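Local coordinates for protein glucosidase (Croceicoccus marinus, PDB 5Z3K) that probably hydrolyses O-glycosyl bonds as a GH39-family beta-glucosidase, pairing a TIM barrel with a separate beta-sheet region, at residues 431-445 and 469-483. Sequence-based numbering, arbitrary orientation.
Sequences LPWGDGPHRVVRYRA and KLAVSGVELIEITRV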
loop_
_atom_site.group_PDB
_atom_site.type_symbol
_atom_site.label_atom_id
_atom_site.label_comp_id
_atom_site.label_asym_id
_atom_site.label_seq_id
_atom_site.Cartn_x
_atom_site.Cartn_y
_atom_site.Cartn_z
ATOM N N LEU A 431 24.172 -7.591 -20.011
ATOM C CA LEU A 431 23.890 -6.198 -19.693
ATOM C C LEU A 431 23.539 -5.465 -20.986
ATOM O O LEU A 431 24.236 -5.643 -21.995
ATOM C CB LEU A 431 25.077 -5.526 -19.001
ATOM C CG LEU A 431 25.355 -6.004 -17.573
ATOM C CD1 LEU A 431 26.618 -5.366 -16.992
ATOM C CD2 LEU A 431 24.163 -5.735 -16.677
ATOM N N PRO A 432 22.440 -4.700 -21.017
ATOM C CA PRO A 432 21.855 -4.314 -22.313
ATOM C C PRO A 432 22.648 -3.264 -23.058
ATOM O O PRO A 432 22.487 -3.144 -24.280
ATOM C CB PRO A 432 20.461 -3.795 -21.934
ATOM C CG PRO A 432 20.595 -3.336 -20.512
ATOM C CD PRO A 432 21.632 -4.243 -19.875
ATOM N N TRP A 433 23.486 -2.496 -22.374
ATOM C CA TRP A 433 24.332 -1.508 -23.027
ATOM C C TRP A 433 25.659 -2.098 -23.493
ATOM O O TRP A 433 26.517 -1.353 -23.980
ATOM C CB TRP A 433 24.582 -0.333 -22.078
ATOM C CG TRP A 433 25.119 -0.781 -20.769
ATOM C CD1 TRP A 433 26.405 -1.122 -20.488
ATOM C CD2 TRP A 433 24.380 -0.956 -19.551
ATOM N NE1 TRP A 433 26.521 -1.497 -19.168
ATOM C CE2 TRP A 433 25.289 -1.406 -18.573
ATOM C CE3 TRP A 433 23.044 -0.776 -19.197
ATOM C CZ2 TRP A 433 24.901 -1.688 -17.265
ATOM C CZ3 TRP A 433 22.661 -1.042 -17.895
ATOM C CH2 TRP A 433 23.584 -1.490 -16.946
ATOM N N GLY A 434 25.848 -3.401 -23.347
ATOM C CA GLY A 434 27.017 -4.068 -23.876
ATOM C C GLY A 434 28.091 -4.323 -22.836
ATOM O O GLY A 434 27.846 -4.380 -21.628
ATOM N N ASP A 435 29.319 -4.476 -23.331
ATOM C CA ASP A 435 30.430 -4.921 -22.503
ATOM C C ASP A 435 31.336 -3.772 -22.066
ATOM O O ASP A 435 32.471 -4.014 -21.643
ATOM C CB ASP A 435 31.233 -5.998 -23.235
ATOM C CG ASP A 435 31.914 -5.485 -24.491
ATOM O OD1 ASP A 435 31.870 -4.264 -24.765
ATOM O OD2 ASP A 435 32.506 -6.316 -25.211
ATOM N N GLY A 436 30.856 -2.534 -22.158
ATOM C CA GLY A 436 31.632 -1.383 -21.757
ATOM C C GLY A 436 31.640 -1.167 -20.255
ATOM O O GLY A 436 31.247 -2.038 -19.474
ATOM N N PRO A 437 32.100 0.009 -19.826
ATOM C CA PRO A 437 32.178 0.295 -18.388
ATOM C C PRO A 437 30.804 0.318 -17.727
ATOM O O PRO A 437 29.828 0.819 -18.288
ATOM C CB PRO A 437 32.842 1.676 -18.340
ATOM C CG PRO A 437 33.538 1.813 -19.657
ATOM C CD PRO A 437 32.690 1.085 -20.641
ATOM N N HIS A 438 30.745 -0.231 -16.517
ATOM C CA HIS A 438 29.524 -0.220 -15.722
ATOM C C HIS A 438 29.874 0.026 -14.265
ATOM O O HIS A 438 31.026 -0.120 -13.851
ATOM C CB HIS A 438 28.739 -1.531 -15.865
ATOM C CG HIS A 438 29.532 -2.759 -15.539
ATOM N ND1 HIS A 438 29.778 -3.748 -16.468
ATOM C CD2 HIS A 438 30.095 -3.180 -14.383
ATOM C CE1 HIS A 438 30.480 -4.716 -15.901
ATOM N NE2 HIS A 438 30.689 -4.395 -14.637
ATOM N N ARG A 439 28.861 0.412 -13.487
ATOM C CA ARG A 439 28.993 0.607 -12.048
ATOM C C ARG A 439 28.068 -0.353 -11.315
ATOM O O ARG A 439 26.911 -0.526 -11.708
ATOM C CB ARG A 439 28.662 2.054 -11.639
ATOM C CG ARG A 439 29.104 2.386 -10.223
ATOM C CD ARG A 439 28.844 3.839 -9.817
ATOM N NE ARG A 439 29.296 4.052 -8.439
ATOM C CZ ARG A 439 28.831 4.993 -7.620
ATOM N NH1 ARG A 439 27.890 5.833 -8.032
ATOM N NH2 ARG A 439 29.310 5.087 -6.383
ATOM N N VAL A 440 28.587 -0.979 -10.259
ATOM C CA VAL A 440 27.825 -1.856 -9.373
ATOM C C VAL A 440 27.765 -1.198 -8.001
ATOM O O VAL A 440 28.806 -0.985 -7.365
ATOM C CB VAL A 440 28.461 -3.249 -9.264
ATOM C CG1 VAL A 440 27.567 -4.176 -8.460
ATOM C CG2 VAL A 440 28.784 -3.813 -10.648
ATOM N N VAL A 441 26.556 -0.887 -7.541
ATOM C CA VAL A 441 26.340 -0.306 -6.222
ATOM C C VAL A 441 25.425 -1.227 -5.424
ATOM O O VAL A 441 24.521 -1.863 -5.977
ATOM C CB VAL A 441 25.735 1.113 -6.333
ATOM C CG1 VAL A 441 25.508 1.700 -4.966
ATOM C CG2 VAL A 441 26.645 2.015 -7.146
ATOM N N ARG A 442 25.652 -1.294 -4.111
ATOM C CA ARG A 442 24.864 -2.150 -3.234
ATOM C C ARG A 442 24.343 -1.343 -2.049
ATOM O O ARG A 442 25.116 -0.628 -1.405
ATOM C CB ARG A 442 25.711 -3.330 -2.751
ATOM C CG ARG A 442 25.190 -4.053 -1.521
ATOM C CD ARG A 442 26.057 -5.298 -1.219
ATOM N NE ARG A 442 27.262 -5.000 -0.445
ATOM C CZ ARG A 442 27.395 -5.212 0.865
ATOM N NH1 ARG A 442 26.388 -5.718 1.573
ATOM N NH2 ARG A 442 28.539 -4.920 1.470
ATOM N N TYR A 443 23.034 -1.466 -1.769
ATOM C CA TYR A 443 22.369 -0.846 -0.626
ATOM C C TYR A 443 21.794 -1.926 0.285
ATOM O O TYR A 443 21.313 -2.960 -0.187
ATOM C CB TYR A 443 21.221 0.094 -1.057
ATOM C CG TYR A 443 21.592 1.099 -2.116
ATOM C CD1 TYR A 443 21.611 0.745 -3.458
ATOM C CD2 TYR A 443 21.897 2.413 -1.780
ATOM C CE1 TYR A 443 21.948 1.664 -4.436
ATOM C CE2 TYR A 443 22.234 3.336 -2.750
ATOM C CZ TYR A 443 22.255 2.955 -4.073
ATOM O OH TYR A 443 22.587 3.860 -5.041
ATOM N N ARG A 444 21.805 -1.664 1.595
ATOM C CA ARG A 444 21.472 -2.682 2.587
ATOM C C ARG A 444 20.553 -2.129 3.665
ATOM O O ARG A 444 20.809 -1.053 4.206
ATOM C CB ARG A 444 22.753 -3.215 3.249
ATOM C CG ARG A 444 22.532 -4.095 4.452
ATOM C CD ARG A 444 21.933 -5.442 4.041
ATOM N NE ARG A 444 22.836 -6.201 3.177
ATOM C CZ ARG A 444 23.705 -7.109 3.615
ATOM N NH1 ARG A 444 23.803 -7.370 4.913
ATOM N NH2 ARG A 444 24.474 -7.767 2.752
ATOM N N ALA A 445 19.506 -2.880 4.005
ATOM C CA ALA A 445 18.672 -2.570 5.166
ATOM C C ALA A 445 18.629 -3.811 6.043
ATOM O O ALA A 445 18.124 -4.854 5.623
ATOM C CB ALA A 445 17.265 -2.130 4.756
ATOM N N LYS A 469 27.455 -11.855 1.986
ATOM C CA LYS A 469 26.738 -12.432 3.110
ATOM C C LYS A 469 25.487 -11.602 3.353
ATOM O O LYS A 469 25.521 -10.371 3.257
ATOM C CB LYS A 469 27.612 -12.482 4.364
ATOM C CG LYS A 469 29.011 -13.055 4.133
ATOM C CD LYS A 469 28.970 -14.544 3.914
ATOM C CE LYS A 469 30.332 -15.190 4.197
ATOM N NZ LYS A 469 31.131 -15.388 2.953
ATOM N N LEU A 470 24.381 -12.285 3.630
ATOM C CA LEU A 470 23.087 -11.621 3.823
ATOM C C LEU A 470 22.284 -12.536 4.743
ATOM O O LEU A 470 21.548 -13.404 4.273
ATOM C CB LEU A 470 22.374 -11.376 2.497
ATOM C CG LEU A 470 20.982 -10.731 2.598
ATOM C CD1 LEU A 470 21.067 -9.292 3.096
ATOM C CD2 LEU A 470 20.229 -10.808 1.268
ATOM N N ALA A 471 22.460 -12.346 6.050
ATOM C CA ALA A 471 21.762 -13.171 7.025
ATOM C C ALA A 471 20.263 -12.922 6.951
ATOM O O ALA A 471 19.791 -11.944 6.359
ATOM C CB ALA A 471 22.261 -12.890 8.440
ATOM N N VAL A 472 19.504 -13.814 7.589
ATOM C CA VAL A 472 18.058 -13.627 7.640
ATOM C C VAL A 472 17.731 -12.268 8.248
ATOM O O VAL A 472 18.495 -11.715 9.053
ATOM C CB VAL A 472 17.353 -14.751 8.418
ATOM C CG1 VAL A 472 17.334 -16.010 7.580
ATOM C CG2 VAL A 472 18.038 -15.004 9.745
ATOM N N SER A 473 16.581 -11.724 7.845
ATOM C CA SER A 473 16.119 -10.390 8.240
ATOM C C SER A 473 17.015 -9.300 7.653
ATOM O O SER A 473 17.382 -8.338 8.337
ATOM C CB SER A 473 16.000 -10.254 9.761
ATOM O OG SER A 473 15.188 -11.290 10.309
ATOM N N GLY A 474 17.367 -9.454 6.384
ATOM C CA GLY A 474 18.120 -8.439 5.668
ATOM C C GLY A 474 17.570 -8.264 4.270
ATOM O O GLY A 474 16.987 -9.186 3.687
ATOM N N VAL A 475 17.750 -7.054 3.739
ATOM C CA VAL A 475 17.249 -6.646 2.432
ATOM C C VAL A 475 18.389 -5.979 1.673
ATOM O O VAL A 475 19.089 -5.120 2.225
ATOM C CB VAL A 475 16.041 -5.686 2.555
ATOM C CG1 VAL A 475 15.536 -5.268 1.173
ATOM C CG2 VAL A 475 14.919 -6.344 3.362
ATOM N N GLU A 476 18.624 -6.425 0.445
ATOM C CA GLU A 476 19.697 -5.861 -0.362
ATOM C C GLU A 476 19.282 -5.477 -1.780
ATOM O O GLU A 476 18.614 -6.244 -2.475
ATOM C CB GLU A 476 20.885 -6.826 -0.414
ATOM C CG GLU A 476 22.154 -6.218 -0.989
ATOM C CD GLU A 476 23.404 -6.708 -0.286
ATOM O OE1 GLU A 476 24.068 -7.623 -0.819
ATOM O OE2 GLU A 476 23.724 -6.180 0.799
ATOM N N LEU A 477 19.686 -4.283 -2.197
ATOM C CA LEU A 477 19.426 -3.801 -3.549
ATOM C C LEU A 477 20.760 -3.716 -4.260
ATOM O O LEU A 477 21.671 -3.037 -3.784
ATOM C CB LEU A 477 18.741 -2.432 -3.554
ATOM C CG LEU A 477 18.528 -1.821 -4.942
ATOM C CD1 LEU A 477 17.550 -2.677 -5.735
ATOM C CD2 LEU A 477 17.987 -0.384 -4.818
ATOM N N ILE A 478 20.878 -4.418 -5.373
ATOM C CA ILE A 478 22.044 -4.335 -6.235
ATOM C C ILE A 478 21.649 -3.485 -7.421
ATOM O O ILE A 478 20.674 -3.796 -8.114
ATOM C CB ILE A 478 22.515 -5.724 -6.696
ATOM C CG1 ILE A 478 22.781 -6.630 -5.493
ATOM C CG2 ILE A 478 23.722 -5.589 -7.636
ATOM C CD1 ILE A 478 23.745 -6.041 -4.472
ATOM N N GLU A 479 22.406 -2.424 -7.668
ATOM C CA GLU A 479 22.118 -1.507 -8.758
ATOM C C GLU A 479 23.292 -1.521 -9.724
ATOM O O GLU A 479 24.425 -1.235 -9.323
ATOM C CB GLU A 479 21.879 -0.094 -8.222
ATOM C CG GLU A 479 21.172 0.798 -9.198
ATOM C CD GLU A 479 20.563 1.999 -8.508
ATOM O OE1 GLU A 479 19.400 1.913 -8.045
ATOM O OE2 GLU A 479 21.278 3.014 -8.407
ATOM N N ILE A 480 23.027 -1.851 -10.985
ATOM C CA ILE A 480 24.045 -1.855 -12.037
ATOM C C ILE A 480 23.696 -0.778 -13.053
ATOM O O ILE A 480 22.570 -0.738 -13.560
ATOM C CB ILE A 480 24.156 -3.229 -12.717
ATOM C CG1 ILE A 480 24.340 -4.314 -11.664
ATOM C CG2 ILE A 480 25.331 -3.252 -13.689
ATOM C CD1 ILE A 480 24.106 -5.673 -12.187
ATOM N N THR A 481 24.652 0.106 -13.346
ATOM C CA THR A 481 24.394 1.219 -14.246
ATOM C C THR A 481 25.449 1.307 -15.335
ATOM O O THR A 481 26.603 0.911 -15.146
ATOM C CB THR A 481 24.348 2.544 -13.500
ATOM O OG1 THR A 481 25.557 2.686 -12.732
ATOM C CG2 THR A 481 23.148 2.561 -12.574
ATOM N N ARG A 482 25.035 1.837 -16.481
ATOM C CA ARG A 482 25.990 2.154 -17.529
ATOM C C ARG A 482 26.826 3.351 -17.096
ATOM O O ARG A 482 26.301 4.323 -16.542
ATOM C CB ARG A 482 25.271 2.457 -18.845
ATOM C CG ARG A 482 26.213 2.746 -20.010
ATOM C CD ARG A 482 25.448 3.023 -21.286
ATOM N NE ARG A 482 24.526 4.139 -21.130
ATOM C CZ ARG A 482 24.870 5.415 -21.271
ATOM N NH1 ARG A 482 26.122 5.738 -21.574
ATOM N NH2 ARG A 482 23.961 6.366 -21.108
ATOM N N VAL A 483 28.134 3.270 -17.320
ATOM C CA VAL A 483 29.033 4.378 -17.014
ATOM C C VAL A 483 29.264 5.166 -18.295
ATOM O O VAL A 483 29.750 4.621 -19.293
ATOM C CB VAL A 483 30.354 3.887 -16.404
ATOM C CG1 VAL A 483 31.401 4.989 -16.468
ATOM C CG2 VAL A 483 30.139 3.464 -14.964
HETATM O O HOH W 1 26.564 -8.505 5.938
#
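Glu-476 meets Arg-444 and Arg-442 through a single oxygen, OE2. Arg-444 grips it in a side-on salt bridge, NE lying 2.5 Å from Glu-476 OE2. Its NH2 stands 2.6 Å from the same OE2; both bonds are short and bent, and come from above the carboxylate plane. Arg-442 NH1 adds a second salt bridge to Glu-476 OE2 at 2.8 Å, on the syn side but tilted well out of that plane. The Arg-444 chain, bent at chi2 (70°) and again at chi3, brings its guanidinium over to Glu-476 and Leu-470, whose CD1 covers one face, 3.5 Å from Arg-444 CZ. Arg-444 NH2 also donates to Lys-469 O (2.9 Å). Shortening Arg-444 to an alanine removes both nitrogens, which would probably leave Glu-476 OE2 with Arg-442 NH1 alone across this contact and Lys-469 O without this donor. At the other end, Arg-482 CB sits over the five-membered ring of Trp-433, 3.7 Å from its centroid and 15° off the normal, a CH-pi contact; Ile-480 CG2 packs at the indole edge. Tyr-443 and Leu-477 run side by side on the face turned to helix 329-341.

The backbones carrying these side chains pair antiparallel, hydrogen-bonded from Arg-439/Thr-481 to Ala-445/Val-475, in a mixed sheet separate from the TIM barrel. In the second shell, Tyr-424 bonds Glu-476 OE1, while Asp-455 and Asp-446 pair with Arg-442 and Arg-444. Three N-H donors on one buried carboxylate oxygen are consistent with an ionised Glu-476, whose negative charge, with both aspartates, probably balances the two guanidinium groups.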